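PDB 5IJP: putative uncharacterized protein from Chaetomium thermophilum, which binds inositol hexakisphosphate through the SPX domain of Vtc4 and probably serves as a sensor of inositol polyphosphates in phosphate homeostasis. Local coordinates for residues A[73-84]-A[169-178]. Residues are numbered along the deposited sequence; the frame is centred on the assembly and turned at random.
Sequences QQVKAMEISRRI and FYKENYDASV
Ala77 is the small bump that two tyrosines close around. Its CB sits 3.7 Å from Tyr170 CE1 and also lies over one face of the Tyr174 ring, a CH-pi contact 3.9 Å from the centroid; Val178 CG2 covers the opposite face of that ring. With CG anti to the backbone N (chi1 175°), the Tyr174 ring slides in beside helix 52-97: Ser81 OG meets its edge in plane, 3.4 Å from Tyr174 CD1, and Ile80 CG2 lies at the edge near CE1. Ser81 OG donates a hydrogen bond to Ala77 O, which accepts Ser81 N from the opposite face of its carbonyl plane. Tyr170 lies against the backbone of Gln73 and Gln74, its OH 3.4 Å from Gln73 C, while Gln74 CG packs 3.6 Å from Tyr170 CE2. Beyond CG the Gln74 chain runs out to the Phe169 edge, where Gln74 OE1 comes 3.3 Å from Phe169 CE2 with amide and ring nearly perpendicular; Met78 SD adds an oblique Met-aromatic contact. A serine in place of Tyr170 would probably open a gap beside Ala77 and leave the Gln74 methylenes without their ring. At the far end Ile84 CD1 fills the hollow by Ser177, 3.8 Å from Ser177 CB. Segments 73-84 and 171-178 cross at 44°. Tyr174 also touches Leu130, and helix 171-190 thus packs onto the two long core helices, 52-97 and 110-151, of the SPX helical bundle.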
loop_
_atom_site.group_PDB
_atom_site.type_symbol
_atom_site.label_atom_id
_atom_site.label_comp_id
_atom_site.label_asym_id
_atom_site.label_seq_id
_atom_site.Cartn_x
_atom_site.Cartn_y
_atom_site.Cartn_z
ATOM N N GLN A 73 2.076 -3.701 -4.399
ATOM C CA GLN A 73 1.572 -2.385 -4.805
ATOM C C GLN A 73 1.774 -2.176 -6.308
ATOM O O GLN A 73 0.925 -1.568 -6.954
ATOM C CB GLN A 73 2.280 -1.266 -4.025
ATOM C CG GLN A 73 1.704 -1.010 -2.633
ATOM C CD GLN A 73 2.395 0.109 -1.880
ATOM O OE1 GLN A 73 3.249 0.836 -2.404
ATOM N NE2 GLN A 73 2.022 0.284 -0.623
ATOM N N GLN A 74 2.889 -2.702 -6.858
ATOM C CA GLN A 74 3.246 -2.610 -8.271
ATOM C C GLN A 74 2.364 -3.497 -9.151
ATOM O O GLN A 74 1.805 -3.001 -10.129
ATOM C CB GLN A 74 4.735 -2.945 -8.475
ATOM C CG GLN A 74 5.225 -2.734 -9.904
ATOM C CD GLN A 74 6.717 -2.857 -10.014
ATOM O OE1 GLN A 74 7.471 -2.008 -9.530
ATOM N NE2 GLN A 74 7.174 -3.908 -10.675
ATOM N N VAL A 75 2.265 -4.805 -8.817
ATOM C CA VAL A 75 1.490 -5.814 -9.554
ATOM C C VAL A 75 0.020 -5.394 -9.703
ATOM O O VAL A 75 -0.501 -5.408 -10.819
ATOM C CB VAL A 75 1.648 -7.248 -8.955
ATOM C CG1 VAL A 75 0.838 -8.280 -9.738
ATOM C CG2 VAL A 75 3.114 -7.668 -8.893
ATOM N N LYS A 76 -0.623 -4.988 -8.591
ATOM C CA LYS A 76 -2.026 -4.578 -8.572
ATOM C C LYS A 76 -2.299 -3.288 -9.358
ATOM O O LYS A 76 -3.250 -3.264 -10.140
ATOM C CB LYS A 76 -2.558 -4.484 -7.131
ATOM C CG LYS A 76 -4.082 -4.548 -7.030
ATOM C CD LYS A 76 -4.628 -5.983 -7.035
ATOM C CE LYS A 76 -5.970 -6.094 -7.724
ATOM N NZ LYS A 76 -7.067 -5.455 -6.947
ATOM N N ALA A 77 -1.468 -2.237 -9.172
ATOM C CA ALA A 77 -1.614 -0.948 -9.865
ATOM C C ALA A 77 -1.453 -1.075 -11.378
ATOM O O ALA A 77 -2.203 -0.440 -12.123
ATOM C CB ALA A 77 -0.624 0.064 -9.317
ATOM N N MET A 78 -0.487 -1.899 -11.827
ATOM C CA MET A 78 -0.214 -2.151 -13.242
ATOM C C MET A 78 -1.340 -2.941 -13.897
ATOM O O MET A 78 -1.640 -2.710 -15.069
ATOM C CB MET A 78 1.128 -2.856 -13.416
ATOM C CG MET A 78 2.294 -1.895 -13.492
ATOM S SD MET A 78 3.913 -2.697 -13.386
ATOM C CE MET A 78 3.820 -3.805 -14.764
ATOM N N GLU A 79 -1.974 -3.857 -13.132
ATOM C CA GLU A 79 -3.120 -4.653 -13.580
ATOM C C GLU A 79 -4.332 -3.735 -13.741
ATOM O O GLU A 79 -5.105 -3.910 -14.682
ATOM C CB GLU A 79 -3.424 -5.788 -12.591
ATOM C CG GLU A 79 -2.594 -7.037 -12.835
ATOM C CD GLU A 79 -2.540 -8.058 -11.711
ATOM O OE1 GLU A 79 -3.044 -7.769 -10.601
ATOM O OE2 GLU A 79 -1.966 -9.147 -11.939
ATOM N N ILE A 80 -4.468 -2.734 -12.838
ATOM C CA ILE A 80 -5.524 -1.717 -12.857
ATOM C C ILE A 80 -5.321 -0.799 -14.078
ATOM O O ILE A 80 -6.289 -0.516 -14.784
ATOM C CB ILE A 80 -5.606 -0.953 -11.497
ATOM C CG1 ILE A 80 -6.234 -1.851 -10.403
ATOM C CG2 ILE A 80 -6.384 0.365 -11.620
ATOM C CD1 ILE A 80 -5.892 -1.472 -8.947
ATOM N N SER A 81 -4.059 -0.383 -14.347
ATOM C CA SER A 81 -3.680 0.455 -15.494
ATOM C C SER A 81 -4.002 -0.253 -16.816
ATOM O O SER A 81 -4.426 0.399 -17.771
ATOM C CB SER A 81 -2.199 0.814 -15.436
ATOM O OG SER A 81 -1.914 1.653 -14.328
ATOM N N ARG A 82 -3.824 -1.592 -16.847
ATOM C CA ARG A 82 -4.132 -2.458 -17.986
ATOM C C ARG A 82 -5.660 -2.553 -18.134
ATOM O O ARG A 82 -6.163 -2.490 -19.256
ATOM C CB ARG A 82 -3.507 -3.850 -17.779
ATOM C CG ARG A 82 -3.684 -4.816 -18.951
ATOM C CD ARG A 82 -3.540 -6.265 -18.515
ATOM N NE ARG A 82 -4.633 -6.690 -17.637
ATOM C CZ ARG A 82 -4.583 -7.741 -16.823
ATOM N NH1 ARG A 82 -5.623 -8.047 -16.061
ATOM N NH2 ARG A 82 -3.490 -8.493 -16.764
ATOM N N ARG A 83 -6.388 -2.679 -16.996
ATOM C CA ARG A 83 -7.853 -2.745 -16.939
ATOM C C ARG A 83 -8.490 -1.437 -17.412
ATOM O O ARG A 83 -9.543 -1.477 -18.047
ATOM C CB ARG A 83 -8.340 -3.092 -15.524
ATOM C CG ARG A 83 -8.333 -4.584 -15.216
ATOM C CD ARG A 83 -9.017 -4.889 -13.896
ATOM N NE ARG A 83 -10.477 -4.832 -14.009
ATOM C CZ ARG A 83 -11.316 -4.926 -12.983
ATOM N NH1 ARG A 83 -10.853 -5.078 -11.748
ATOM N NH2 ARG A 83 -12.625 -4.865 -13.183
ATOM N N ILE A 84 -7.849 -0.287 -17.107
ATOM C CA ILE A 84 -8.304 1.044 -17.524
ATOM C C ILE A 84 -8.119 1.184 -19.042
ATOM O O ILE A 84 -9.053 1.603 -19.723
ATOM C CB ILE A 84 -7.620 2.185 -16.705
ATOM C CG1 ILE A 84 -8.145 2.206 -15.251
ATOM C CG2 ILE A 84 -7.809 3.568 -17.368
ATOM C CD1 ILE A 84 -7.263 2.939 -14.232
ATOM N N PHE A 169 8.296 4.263 -10.446
ATOM C CA PHE A 169 8.224 4.566 -11.881
ATOM C C PHE A 169 6.800 4.619 -12.457
ATOM O O PHE A 169 6.522 5.472 -13.301
ATOM C CB PHE A 169 9.103 3.586 -12.695
ATOM C CG PHE A 169 8.536 2.198 -12.901
ATOM C CD1 PHE A 169 7.866 1.868 -14.075
ATOM C CD2 PHE A 169 8.660 1.224 -11.918
ATOM C CE1 PHE A 169 7.325 0.592 -14.257
ATOM C CE2 PHE A 169 8.122 -0.053 -12.102
ATOM C CZ PHE A 169 7.456 -0.359 -13.269
ATOM N N TYR A 170 5.921 3.697 -12.023
ATOM C CA TYR A 170 4.547 3.574 -12.515
ATOM C C TYR A 170 3.576 4.615 -11.957
ATOM O O TYR A 170 2.567 4.889 -12.604
ATOM C CB TYR A 170 4.005 2.147 -12.279
ATOM C CG TYR A 170 3.902 1.750 -10.819
ATOM C CD1 TYR A 170 2.745 2.005 -10.087
ATOM C CD2 TYR A 170 4.945 1.086 -10.182
ATOM C CE1 TYR A 170 2.648 1.651 -8.743
ATOM C CE2 TYR A 170 4.855 0.717 -8.840
ATOM C CZ TYR A 170 3.704 1.002 -8.124
ATOM O OH TYR A 170 3.608 0.637 -6.803
ATOM N N LYS A 171 3.863 5.165 -10.755
ATOM C CA LYS A 171 3.020 6.120 -10.022
ATOM C C LYS A 171 2.511 7.310 -10.849
ATOM O O LYS A 171 1.337 7.660 -10.715
ATOM C CB LYS A 171 3.721 6.618 -8.746
ATOM C CG LYS A 171 2.758 7.010 -7.622
ATOM C CD LYS A 171 2.157 5.796 -6.906
ATOM C CE LYS A 171 0.800 6.100 -6.323
ATOM N NZ LYS A 171 0.166 4.886 -5.744
ATOM N N GLU A 172 3.369 7.918 -11.691
ATOM C CA GLU A 172 2.997 9.060 -12.534
ATOM C C GLU A 172 1.970 8.660 -13.605
ATOM O O GLU A 172 0.996 9.386 -13.817
ATOM C CB GLU A 172 4.242 9.696 -13.176
ATOM C CG GLU A 172 4.017 11.112 -13.681
ATOM C CD GLU A 172 5.119 11.643 -14.574
ATOM O OE1 GLU A 172 5.885 12.521 -14.114
ATOM O OE2 GLU A 172 5.214 11.189 -15.738
ATOM N N ASN A 173 2.185 7.502 -14.259
ATOM C CA ASN A 173 1.304 6.968 -15.301
ATOM C C ASN A 173 0.018 6.380 -14.711
ATOM O O ASN A 173 -1.026 6.428 -15.364
ATOM C CB ASN A 173 2.036 5.928 -16.156
ATOM C CG ASN A 173 3.313 6.435 -16.788
ATOM O OD1 ASN A 173 4.420 6.158 -16.312
ATOM N ND2 ASN A 173 3.189 7.189 -17.872
ATOM N N TYR A 174 0.096 5.828 -13.483
ATOM C CA TYR A 174 -1.035 5.232 -12.767
ATOM C C TYR A 174 -2.030 6.295 -12.304
ATOM O O TYR A 174 -3.234 6.087 -12.447
ATOM C CB TYR A 174 -0.556 4.362 -11.584
ATOM C CG TYR A 174 -1.678 3.821 -10.722
ATOM C CD1 TYR A 174 -2.459 2.750 -11.148
ATOM C CD2 TYR A 174 -1.957 4.378 -9.477
ATOM C CE1 TYR A 174 -3.500 2.258 -10.363
ATOM C CE2 TYR A 174 -2.999 3.896 -8.686
ATOM C CZ TYR A 174 -3.765 2.833 -9.132
ATOM O OH TYR A 174 -4.791 2.351 -8.354
ATOM N N ASP A 175 -1.532 7.418 -11.739
ATOM C CA ASP A 175 -2.364 8.527 -11.260
ATOM C C ASP A 175 -3.175 9.155 -12.392
ATOM O O ASP A 175 -4.343 9.486 -12.186
ATOM C CB ASP A 175 -1.519 9.585 -10.527
ATOM C CG ASP A 175 -0.991 9.160 -9.166
ATOM O OD1 ASP A 175 -1.703 8.415 -8.453
ATOM O OD2 ASP A 175 0.113 9.610 -8.794
ATOM N N ALA A 176 -2.571 9.271 -13.595
ATOM C CA ALA A 176 -3.211 9.799 -14.802
ATOM C C ALA A 176 -4.313 8.850 -15.289
ATOM O O ALA A 176 -5.344 9.317 -15.776
ATOM C CB ALA A 176 -2.175 10.004 -15.896
ATOM N N SER A 177 -4.097 7.523 -15.136
ATOM C CA SER A 177 -5.048 6.472 -15.509
ATOM C C SER A 177 -6.293 6.516 -14.612
ATOM O O SER A 177 -7.402 6.318 -15.110
ATOM C CB SER A 177 -4.388 5.098 -15.436
ATOM O OG SER A 177 -3.264 5.009 -16.297
ATOM N N VAL A 178 -6.101 6.791 -13.299
ATOM C CA VAL A 178 -7.167 6.913 -12.291
ATOM C C VAL A 178 -8.020 8.164 -12.596
ATOM O O VAL A 178 -9.245 8.114 -12.459
ATOM C CB VAL A 178 -6.600 6.888 -10.837
ATOM C CG1 VAL A 178 -7.683 7.163 -9.794
ATOM C CG2 VAL A 178 -5.912 5.559 -10.538
#